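Local coordinates for protein 4-oxalmesaconate hydratase (Pseudomonas putida, PDB 5CGZ) that hydrates the enol form of oxalomesaconate to 4-carboxy-4-hydroxy-2-oxoadipate, the third step of gallate degradation, with one zinc ion per subunit, at residues S8-D13 / C36-E41; R42-K47 / G84-R89; W167-F172 / L204-Q209; L173-V178 / Y224-Q229. One frame throughout, in Å; residues are numbered along the deposited sequence. Where two conformers were deposited one is given.

Interaction 1: residues S8-D13 / C36-E41. With ZN (zinc ion), chain C.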
# COMPACT_ATOMS: atom_id res chain seq x y z
N SER A 8 0.42 -27.49 -1.75
CA SER A 8 -0.57 -27.40 -0.69
C SER A 8 0.11 -27.52 0.68
O SER A 8 0.82 -28.50 0.92
CB SER A 8 -1.61 -28.51 -0.90
OG SER A 8 -2.67 -28.45 0.03
N ALA A 9 -0.07 -26.55 1.58
CA ALA A 9 0.60 -26.63 2.89
C ALA A 9 0.12 -27.84 3.69
O ALA A 9 0.91 -28.58 4.28
CB ALA A 9 0.37 -25.36 3.69
N HIS A 10 -1.20 -28.01 3.71
CA HIS A 10 -1.84 -29.11 4.42
C HIS A 10 -2.63 -29.90 3.38
O HIS A 10 -3.03 -29.34 2.36
CB HIS A 10 -2.75 -28.56 5.52
CG HIS A 10 -2.09 -27.51 6.36
ND1 HIS A 10 -2.48 -26.18 6.33
CD2 HIS A 10 -1.05 -27.58 7.21
CE1 HIS A 10 -1.72 -25.49 7.16
NE2 HIS A 10 -0.84 -26.31 7.70
N SER A 11 -2.86 -31.18 3.64
CA SER A 11 -3.42 -32.06 2.62
C SER A 11 -4.79 -31.63 2.10
O SER A 11 -5.08 -31.85 0.93
CB SER A 11 -3.49 -33.50 3.15
OG SER A 11 -4.22 -33.59 4.37
N ALA A 12 -5.62 -30.98 2.91
CA ALA A 12 -6.97 -30.61 2.46
C ALA A 12 -7.02 -29.34 1.60
O ALA A 12 -7.97 -29.11 0.84
CB ALA A 12 -7.90 -30.45 3.66
N ASP A 13 -5.99 -28.51 1.70
CA ASP A 13 -6.03 -27.21 1.06
C ASP A 13 -6.24 -27.25 -0.45
O ASP A 13 -7.00 -26.44 -0.98
CB ASP A 13 -4.75 -26.44 1.39
CG ASP A 13 -4.80 -25.82 2.77
OD1 ASP A 13 -3.91 -26.11 3.59
OD2 ASP A 13 -5.74 -25.04 3.02
N CYS A 36 1.50 -32.16 -1.25
CA CYS A 36 1.03 -31.79 0.09
C CYS A 36 2.20 -31.81 1.05
O CYS A 36 2.73 -32.88 1.37
CB CYS A 36 -0.05 -32.75 0.58
SG CYS A 36 -1.52 -32.81 -0.45
N LEU A 37 2.60 -30.64 1.54
CA LEU A 37 3.80 -30.56 2.37
C LEU A 37 3.58 -31.26 3.71
O LEU A 37 4.51 -31.86 4.26
CB LEU A 37 4.22 -29.10 2.57
CG LEU A 37 4.65 -28.36 1.30
CD1 LEU A 37 4.83 -26.86 1.57
CD2 LEU A 37 5.92 -28.95 0.71
N SER A 38 2.36 -31.18 4.22
CA SER A 38 2.00 -31.84 5.48
C SER A 38 0.56 -32.32 5.36
O SER A 38 -0.07 -32.12 4.33
CB SER A 38 2.16 -30.89 6.67
OG SER A 38 1.07 -29.98 6.74
N PHE A 39 0.04 -32.94 6.41
CA PHE A 39 -1.33 -33.44 6.37
C PHE A 39 -2.31 -32.55 7.13
O PHE A 39 -3.51 -32.85 7.18
CB PHE A 39 -1.40 -34.86 6.94
CG PHE A 39 -0.62 -35.88 6.15
CD1 PHE A 39 -1.19 -36.50 5.04
CD2 PHE A 39 0.66 -36.23 6.53
CE1 PHE A 39 -0.48 -37.44 4.32
CE2 PHE A 39 1.38 -37.18 5.81
CZ PHE A 39 0.81 -37.79 4.71
N GLY A 40 -1.81 -31.47 7.73
CA GLY A 40 -2.64 -30.65 8.61
C GLY A 40 -3.05 -31.45 9.84
O GLY A 40 -4.11 -31.23 10.43
N GLU A 41 -2.19 -32.39 10.22
CA GLU A 41 -2.50 -33.36 11.26
C GLU A 41 -2.72 -32.71 12.64
O GLU A 41 -3.54 -33.18 13.43
CB GLU A 41 -1.40 -34.44 11.33
CG GLU A 41 0.03 -33.94 11.62
CD GLU A 41 0.82 -33.57 10.36
OE1 GLU A 41 0.20 -33.32 9.30
OE2 GLU A 41 2.07 -33.53 10.43
ZN ZN C . -4.08 -25.27 5.40
O HOH W 1 -5.48 -30.85 5.94
O HOH W 2 -6.48 -24.82 5.86

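Interaction 2: residues R42-K47 / G84-R89. With ZN (zinc ion), chain C.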
# COMPACT_ATOMS: atom_id res chain seq x y z
N ARG A 42 -2.02 -31.63 12.93
CA ARG A 42 -2.15 -31.00 14.25
C ARG A 42 -3.15 -29.83 14.29
O ARG A 42 -3.87 -29.65 15.28
CB ARG A 42 -0.79 -30.52 14.74
CG ARG A 42 0.17 -31.68 15.02
CD ARG A 42 1.61 -31.34 14.67
NE ARG A 42 2.12 -30.21 15.45
CZ ARG A 42 2.66 -30.32 16.66
NH1 ARG A 42 2.75 -31.51 17.24
NH2 ARG A 42 3.11 -29.24 17.29
N GLY A 43 -3.22 -29.04 13.22
CA GLY A 43 -4.05 -27.84 13.24
C GLY A 43 -5.28 -27.81 12.35
O GLY A 43 -6.05 -26.86 12.41
N GLU A 44 -5.45 -28.82 11.50
CA GLU A 44 -6.61 -28.86 10.60
C GLU A 44 -7.33 -30.21 10.73
O GLU A 44 -7.88 -30.72 9.76
CB GLU A 44 -6.19 -28.61 9.14
CG GLU A 44 -5.51 -27.24 8.88
CD GLU A 44 -5.32 -26.92 7.39
OE1 GLU A 44 -5.48 -27.83 6.54
OE2 GLU A 44 -5.03 -25.75 7.04
N SER A 45 -7.34 -30.77 11.94
CA SER A 45 -7.94 -32.09 12.16
C SER A 45 -8.69 -32.20 13.48
O SER A 45 -8.63 -33.22 14.16
CB SER A 45 -6.84 -33.16 12.11
OG SER A 45 -6.21 -33.18 10.84
N ALA A 46 -9.42 -31.14 13.84
CA ALA A 46 -10.08 -31.06 15.14
C ALA A 46 -11.06 -32.21 15.40
O ALA A 46 -11.07 -32.77 16.50
CB ALA A 46 -10.81 -29.72 15.27
N LYS A 47 -11.87 -32.55 14.41
CA LYS A 47 -12.83 -33.64 14.55
C LYS A 47 -12.16 -34.93 15.00
O LYS A 47 -12.64 -35.61 15.90
CB LYS A 47 -13.59 -33.87 13.25
CG LYS A 47 -14.67 -32.86 12.95
CD LYS A 47 -15.88 -33.05 13.85
CE LYS A 47 -17.15 -32.50 13.19
NZ LYS A 47 -17.08 -31.04 12.95
N GLY A 84 5.29 -31.99 8.60
CA GLY A 84 4.66 -31.55 9.84
C GLY A 84 4.04 -30.16 9.79
O GLY A 84 4.61 -29.25 9.18
N ASP A 85 2.89 -30.01 10.43
CA ASP A 85 2.20 -28.71 10.49
C ASP A 85 2.17 -28.16 11.91
O ASP A 85 2.41 -28.89 12.87
CB ASP A 85 0.77 -28.84 9.96
CG ASP A 85 -0.12 -29.65 10.90
OD1 ASP A 85 0.37 -30.65 11.47
OD2 ASP A 85 -1.30 -29.28 11.07
N TYR A 86 1.86 -26.87 12.04
CA TYR A 86 1.64 -26.23 13.34
C TYR A 86 2.67 -26.58 14.39
O TYR A 86 2.32 -27.17 15.41
CB TYR A 86 0.26 -26.59 13.89
CG TYR A 86 -0.89 -25.85 13.26
CD1 TYR A 86 -1.25 -26.07 11.94
CD2 TYR A 86 -1.66 -24.96 14.01
CE1 TYR A 86 -2.32 -25.41 11.36
CE2 TYR A 86 -2.74 -24.29 13.44
CZ TYR A 86 -3.06 -24.52 12.11
OH TYR A 86 -4.13 -23.87 11.54
N PRO A 87 3.94 -26.19 14.18
CA PRO A 87 4.40 -25.38 13.06
C PRO A 87 5.00 -26.20 11.92
O PRO A 87 5.69 -27.19 12.16
CB PRO A 87 5.50 -24.53 13.69
CG PRO A 87 6.15 -25.51 14.66
CD PRO A 87 5.00 -26.37 15.19
N MET A 88 4.74 -25.76 10.70
CA MET A 88 5.49 -26.25 9.55
C MET A 88 6.83 -25.52 9.49
O MET A 88 6.89 -24.30 9.59
CB MET A 88 4.68 -26.04 8.27
CG MET A 88 5.27 -26.74 7.06
SD MET A 88 4.09 -26.78 5.68
CE MET A 88 4.53 -25.28 4.86
N ARG A 89 7.91 -26.28 9.34
CA ARG A 89 9.25 -25.72 9.16
C ARG A 89 9.96 -26.44 8.02
O ARG A 89 9.82 -27.65 7.88
CB ARG A 89 10.07 -25.84 10.45
CG ARG A 89 9.57 -24.97 11.61
CD ARG A 89 9.76 -23.47 11.29
NE ARG A 89 9.43 -22.61 12.43
CZ ARG A 89 8.26 -22.00 12.59
NH1 ARG A 89 7.29 -22.16 11.70
NH2 ARG A 89 8.05 -21.24 13.66
ZN ZN C . -4.08 -25.27 5.40
O HOH W 2 -6.48 -24.82 5.86

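Interaction 3: residues W167-F172 / L204-Q209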
# COMPACT_ATOMS: atom_id res chain seq x y z
N TRP A 167 -5.38 -10.25 -0.05
CA TRP A 167 -5.38 -11.01 -1.29
C TRP A 167 -6.47 -10.46 -2.19
O TRP A 167 -7.58 -10.17 -1.74
CB TRP A 167 -5.59 -12.49 -0.96
CG TRP A 167 -5.74 -13.45 -2.11
CD1 TRP A 167 -4.74 -14.20 -2.68
CD2 TRP A 167 -6.95 -13.81 -2.79
NE1 TRP A 167 -5.27 -15.00 -3.67
CE2 TRP A 167 -6.61 -14.78 -3.76
CE3 TRP A 167 -8.28 -13.41 -2.67
CZ2 TRP A 167 -7.56 -15.35 -4.61
CZ3 TRP A 167 -9.23 -13.98 -3.51
CH2 TRP A 167 -8.86 -14.94 -4.47
N ARG A 168 -6.15 -10.28 -3.47
CA ARG A 168 -7.12 -9.81 -4.44
C ARG A 168 -7.08 -10.72 -5.66
O ARG A 168 -6.02 -10.95 -6.22
CB ARG A 168 -6.83 -8.36 -4.87
CG ARG A 168 -7.76 -7.87 -6.00
CD ARG A 168 -7.43 -6.45 -6.49
NE ARG A 168 -6.25 -6.41 -7.36
CZ ARG A 168 -6.26 -6.59 -8.68
NH1 ARG A 168 -5.11 -6.52 -9.36
NH2 ARG A 168 -7.39 -6.85 -9.35
N PRO A 169 -8.23 -11.25 -6.09
CA PRO A 169 -8.14 -12.07 -7.31
C PRO A 169 -7.99 -11.18 -8.54
O PRO A 169 -8.87 -10.36 -8.76
CB PRO A 169 -9.48 -12.83 -7.32
CG PRO A 169 -10.44 -11.91 -6.60
CD PRO A 169 -9.61 -11.11 -5.59
N ASP A 170 -6.90 -11.29 -9.28
CA ASP A 170 -6.76 -10.56 -10.54
C ASP A 170 -7.13 -11.49 -11.70
O ASP A 170 -7.14 -11.08 -12.87
CB ASP A 170 -5.34 -9.99 -10.71
CG ASP A 170 -4.26 -11.07 -10.63
OD1 ASP A 170 -4.39 -12.13 -11.27
OD2 ASP A 170 -3.26 -10.87 -9.92
N THR A 171 -7.43 -12.73 -11.37
CA THR A 171 -7.75 -13.74 -12.38
C THR A 171 -8.90 -14.62 -11.88
O THR A 171 -8.82 -15.16 -10.79
CB THR A 171 -6.52 -14.63 -12.70
OG1 THR A 171 -5.45 -13.81 -13.18
CG2 THR A 171 -6.85 -15.70 -13.77
N PHE A 172 -9.98 -14.72 -12.66
CA PHE A 172 -11.04 -15.68 -12.35
C PHE A 172 -11.02 -16.84 -13.33
O PHE A 172 -11.06 -16.65 -14.55
CB PHE A 172 -12.43 -15.03 -12.38
CG PHE A 172 -12.70 -14.12 -11.22
CD1 PHE A 172 -12.80 -14.63 -9.94
CD2 PHE A 172 -12.87 -12.76 -11.41
CE1 PHE A 172 -13.05 -13.80 -8.85
CE2 PHE A 172 -13.13 -11.91 -10.34
CZ PHE A 172 -13.22 -12.44 -9.05
N LEU A 204 -19.78 -19.80 -5.80
CA LEU A 204 -20.94 -19.10 -6.33
C LEU A 204 -20.70 -17.60 -6.33
O LEU A 204 -21.06 -16.91 -7.29
CB LEU A 204 -22.20 -19.46 -5.53
CG LEU A 204 -22.77 -20.87 -5.72
CD1 LEU A 204 -23.79 -21.20 -4.63
CD2 LEU A 204 -23.41 -21.03 -7.11
N GLN A 205 -20.10 -17.07 -5.26
CA GLN A 205 -19.81 -15.64 -5.19
C GLN A 205 -18.81 -15.23 -6.27
O GLN A 205 -19.01 -14.25 -6.99
CB GLN A 205 -19.27 -15.26 -3.80
CG GLN A 205 -20.31 -15.36 -2.67
CD GLN A 205 -21.54 -14.50 -2.93
OE1 GLN A 205 -22.47 -14.93 -3.62
NE2 GLN A 205 -21.54 -13.29 -2.39
N ARG A 206 -17.73 -15.99 -6.40
CA ARG A 206 -16.73 -15.69 -7.41
C ARG A 206 -17.34 -15.86 -8.80
O ARG A 206 -16.97 -15.15 -9.73
CB ARG A 206 -15.49 -16.56 -7.25
CG ARG A 206 -14.77 -16.37 -5.90
CD ARG A 206 -14.52 -14.90 -5.58
NE ARG A 206 -13.74 -14.76 -4.35
CZ ARG A 206 -13.41 -13.60 -3.80
NH1 ARG A 206 -13.78 -12.45 -4.36
NH2 ARG A 206 -12.70 -13.59 -2.67
N GLY A 207 -18.28 -16.80 -8.93
CA GLY A 207 -18.98 -16.99 -10.19
C GLY A 207 -19.72 -15.74 -10.61
O GLY A 207 -19.63 -15.30 -11.76
N VAL A 208 -20.47 -15.15 -9.68
CA VAL A 208 -21.21 -13.93 -9.98
C VAL A 208 -20.26 -12.79 -10.32
O VAL A 208 -20.50 -12.04 -11.27
CB VAL A 208 -22.12 -13.51 -8.79
CG1 VAL A 208 -22.65 -12.08 -8.98
CG2 VAL A 208 -23.28 -14.49 -8.63
N GLN A 209 -19.16 -12.68 -9.58
CA GLN A 209 -18.19 -11.61 -9.82
C GLN A 209 -17.48 -11.78 -11.16
O GLN A 209 -17.26 -10.80 -11.87
CB GLN A 209 -17.17 -11.53 -8.68
CG GLN A 209 -17.80 -11.22 -7.32
CD GLN A 209 -16.82 -11.42 -6.17
OE1 GLN A 209 -15.62 -11.62 -6.38
NE2 GLN A 209 -17.33 -11.38 -4.94

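Interaction 4: residues L173-V178 / Y224-Q229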
# COMPACT_ATOMS: atom_id res chain seq x y z
N LEU A 173 -10.96 -18.04 -12.78
CA LEU A 173 -11.01 -19.26 -13.57
C LEU A 173 -12.44 -19.80 -13.55
O LEU A 173 -12.96 -20.11 -12.48
CB LEU A 173 -10.04 -20.31 -13.02
CG LEU A 173 -9.88 -21.59 -13.84
CD1 LEU A 173 -9.15 -21.29 -15.16
CD2 LEU A 173 -9.14 -22.66 -13.03
N ASP A 174 -13.07 -19.89 -14.72
CA ASP A 174 -14.42 -20.41 -14.81
C ASP A 174 -14.39 -21.93 -14.66
O ASP A 174 -13.93 -22.63 -15.55
CB ASP A 174 -15.07 -20.02 -16.14
CG ASP A 174 -16.52 -20.48 -16.24
OD1 ASP A 174 -17.03 -21.13 -15.30
OD2 ASP A 174 -17.16 -20.19 -17.28
N ILE A 175 -14.88 -22.42 -13.52
CA ILE A 175 -14.85 -23.85 -13.26
C ILE A 175 -16.25 -24.46 -13.32
O ILE A 175 -16.48 -25.56 -12.82
CB ILE A 175 -14.23 -24.17 -11.88
CG1 ILE A 175 -15.08 -23.57 -10.75
CG2 ILE A 175 -12.78 -23.69 -11.80
CD1 ILE A 175 -14.76 -24.18 -9.38
N THR A 176 -17.18 -23.74 -13.94
CA THR A 176 -18.55 -24.21 -14.05
C THR A 176 -18.64 -25.64 -14.61
O THR A 176 -19.41 -26.47 -14.12
CB THR A 176 -19.38 -23.27 -14.93
OG1 THR A 176 -19.41 -21.96 -14.34
CG2 THR A 176 -20.80 -23.81 -15.10
N SER A 177 -17.82 -25.94 -15.62
CA SER A 177 -17.88 -27.25 -16.28
C SER A 177 -17.34 -28.40 -15.44
O SER A 177 -17.53 -29.56 -15.78
CB SER A 177 -17.13 -27.20 -17.62
OG SER A 177 -15.74 -27.00 -17.40
N VAL A 178 -16.67 -28.10 -14.33
CA VAL A 178 -16.17 -29.18 -13.48
C VAL A 178 -16.63 -29.06 -12.03
O VAL A 178 -16.06 -29.70 -11.15
CB VAL A 178 -14.62 -29.25 -13.48
CG1 VAL A 178 -14.11 -29.67 -14.87
CG2 VAL A 178 -14.00 -27.92 -13.03
N TYR A 224 -19.83 -21.03 -11.41
CA TYR A 224 -18.82 -21.34 -10.40
C TYR A 224 -17.46 -20.86 -10.88
O TYR A 224 -17.08 -21.13 -12.03
CB TYR A 224 -18.77 -22.85 -10.13
CG TYR A 224 -20.08 -23.45 -9.64
CD1 TYR A 224 -20.40 -23.44 -8.28
CD2 TYR A 224 -20.98 -24.02 -10.52
CE1 TYR A 224 -21.59 -23.99 -7.82
CE2 TYR A 224 -22.18 -24.57 -10.08
CZ TYR A 224 -22.47 -24.55 -8.73
OH TYR A 224 -23.65 -25.10 -8.28
N ALA A 225 -16.71 -20.17 -10.02
CA ALA A 225 -15.38 -19.71 -10.41
C ALA A 225 -14.40 -19.82 -9.24
O ALA A 225 -14.82 -19.83 -8.08
CB ALA A 225 -15.43 -18.27 -10.93
N GLU A 226 -13.11 -19.93 -9.55
CA GLU A 226 -12.06 -19.79 -8.54
C GLU A 226 -11.28 -18.51 -8.81
O GLU A 226 -10.97 -18.19 -9.97
CB GLU A 226 -11.14 -21.02 -8.55
CG GLU A 226 -11.78 -22.24 -7.90
CD GLU A 226 -10.95 -23.53 -8.02
OE1 GLU A 226 -9.91 -23.55 -8.72
OE2 GLU A 226 -11.37 -24.54 -7.41
N GLY A 227 -10.99 -17.76 -7.76
CA GLY A 227 -10.21 -16.53 -7.88
C GLY A 227 -8.74 -16.82 -7.60
O GLY A 227 -8.42 -17.61 -6.70
N LEU A 228 -7.86 -16.20 -8.38
CA LEU A 228 -6.42 -16.38 -8.25
C LEU A 228 -5.72 -15.02 -8.22
O LEU A 228 -6.14 -14.09 -8.91
CB LEU A 228 -5.84 -17.19 -9.41
CG LEU A 228 -6.14 -18.69 -9.63
CD1 LEU A 228 -5.74 -19.51 -8.43
CD2 LEU A 228 -7.58 -18.92 -10.00
N GLN A 229 -4.65 -14.91 -7.44
CA GLN A 229 -3.79 -13.73 -7.53
C GLN A 229 -2.44 -14.10 -8.13
O GLN A 229 -1.71 -14.92 -7.57
CB GLN A 229 -3.59 -13.07 -6.16
CG GLN A 229 -2.75 -11.80 -6.26
CD GLN A 229 -2.97 -10.80 -5.12
OE1 GLN A 229 -3.27 -11.18 -3.99
NE2 GLN A 229 -2.81 -9.51 -5.42

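Interaction 1: residues S8-D13 / C36-E41
The His10 imidazole meets the loop 36-41 at its edge, where Ser38 OG lies near the ring plane 3.2 Å from His10 CD2, while the methyl group of Ala9 sits over the centre of one ring face. This leaves both ring nitrogens to other partners: His10 ND1 binds the zinc ion at 2.1 Å, and NE2 is hydrogen-bonded to Asp122, together fixing the ring's rotation. Asp13 OD1 adds a second zinc bond of 2.0 Å. Beside the ring, Gly40 CA packs 3.7 Å from His10 CB, against which a side chain here would be tight, and its positive phi (65°) also favours glycine. Ser38 OG stands between its backbone N and carbonyl carbon (chi1 78°), from where it donates to Ala9 O at 2.8 Å. Ser11 OG bonds to Phe39 O over 3.0 Å, coming from above the carbonyl plane, and a water links that same oxygen to Ala12 N. With an alanine at Ser11 the hydroxyl bond to Phe39 O is gone, and the loops would probably be held less firmly. A straight bond of 2.9 Å from Leu37 N to Ser8 O continues the parallel pairing of Ser8 with Cys36. The two loops leave the ends of neighbouring parallel strands 3-8 and 31-36 in the Rossmann-type sheet, with helix 122-138 against Ala9 and Leu37, helix 56-74 against Ser11 and Phe39, and strand 76-80 beside Cys36.

Interaction 2: residues R42-K47 / G84-R89
Arg42 sends CG anti to its carbonyl carbon (chi1 -66°) and bends twice, carrying its guanidinium to the backbone of Asp85 and Tyr86, while Asp85 turns CG between its N and carbonyl carbon (chi1 70°) to face the amides of Arg42 and Gly43. Tyr86 O lies in the guanidinium plane and is gripped side-on by Arg42 NE at 3.0 Å and Arg42 NH2 at 2.9 Å. The Asp85 carboxylate accepts Arg42 N on the syn lone pair of OD1 (3.0 Å), and Gly43 N on OD2 (2.9 Å). Over one Tyr86 face, Gly43 CA makes a CH-pi contact 3.4 Å from the ring centroid, where a side chain would clash. An alanine in place of Arg42 is likely to leave Tyr86 O without either donor and Glu56, salt-bridged to Arg42 NH1, without its mate. Next to Gly43, Glu44 binds the zinc ion through OE2 at 2.0 Å. Segment 42-47 runs into helix 46-50; the loop 84-89, with its cis peptide before Pro87, lies between strand 76-80 and helix 92-105. Asp122, at the start of helix 122-138, accepts from Tyr86 N and Met88 N, and Phe96 of a second subunit packs on Arg42.

Interaction 3: residues W167-F172 / L204-Q209
A buried arginine makes this contact without a single hydrogen bond between the two segments: the charged end of Arg206 lies against Trp167 and Pro169, while Phe172 packs on the aliphatic part of its chain. Arg206 NH2 comes up to the edge of the indole, 3.6 Å from Trp167 CZ3, with the ring and guanidinium planes 60° apart. Pro169 covers one face of the guanidinium, its CG 4.1 Å from Arg206 NH1. Bent at chi2 (-50°) and then extended, the arginine passes Phe172, Arg206 CD touching Phe172 CE1 at 3.8 Å as the two side chains cross at about a right angle, and the backbone oxygen of Arg206 lies over one face of the phenylalanine ring, offset toward its rim. The polar needs of the guanidinium are met from other directions. Gln209, one helical turn on, places OE1 in the guanidinium plane and accepts Arg206 NH1 at 2.9 Å on a lone pair, and the same OE1 also rests 3.7 Å from Phe172 CZ. Arg206 NH2 makes salt bridges with Glu158 and with Glu163 of a third subunit, so the positive charge is probably well balanced despite its burial. Trp167 is held in turn by a bond from NE1 to Ala156 O. Helix 193-212 is thereby packed across the start of strand 171-174. At the start of that strand, Asp170 and Thr171 both face Leu228, a classic beta bulge, and Thr171 and Phe172 pair in parallel with a strand of a fourth subunit, continuing the sheet across the interface of the hexamer.

Interaction 4: residues L173-V178 / Y224-Q229
Asp174 OD1 is gripped twice by Thr176, whose hydroxyl reaches on to Tyr224 in the other segment. Thr176 OG1 donates to the syn lone pair of Asp174 OD1 at 2.7 Å, and Thr176 N reaches the same oxygen at 2.9 Å from the anti side, tilted out of the carboxylate plane, closing an Asx turn. The Asp174 carboxylate swings to this position because its CG is anti to the backbone N (chi1 -176°). With its proton committed to the aspartate, Thr176 OG1 accepts Tyr224 N at 3.1 Å, almost straight (177°), and Val223 N as well. This ties one strand's end to the other's start. Within the turn, Ile175 N bonds to Tyr224 O at 3.0 Å, and the antiparallel pairing is completed by Leu173 N to Glu226 O (2.8 Å) and Glu226 N to Leu173 O (2.9 Å). Ile175 covers the join: CG1 lies 3.8 Å from Tyr224 CB, and CD1 packs 3.9 Å from Glu226 CG, the two side chains crossing at about a right angle. Leu173 and Glu226 share the sheet face turned to helix 13-27, where the Glu226 carboxylate accepts the amides of Gly20 and Ala21 and forms a salt bridge with Lys182; on the Asp174 and Ala225 face, helix 193-212 packs against Ala225, while the backbone of Leu173 continues the sheet into a parallel strand of a fourth subunit.

How the interactions relate
Interactions 1 and 2, with centres 8 Å apart, build the zinc site: His10 and Asp13 come from the first, Glu44 from the second, and His123 completes the protein ligands, with one water bound to the metal. They also touch, Gly40 O lying 2.9 Å from Ser45 OG in a probable hydrogen bond. Interactions 3 and 4 form a second cluster on strand 171-174, also with centres 8 Å apart, joined by Thr171 O and Leu228 N at 2.8 Å. The clusters do not meet: the nearest atoms of interactions 1 and 4 are about 8 Å apart and their centres about 22 Å. Interaction 2 borders a second subunit, whereas interactions 3 and 4 share the interface with a fourth.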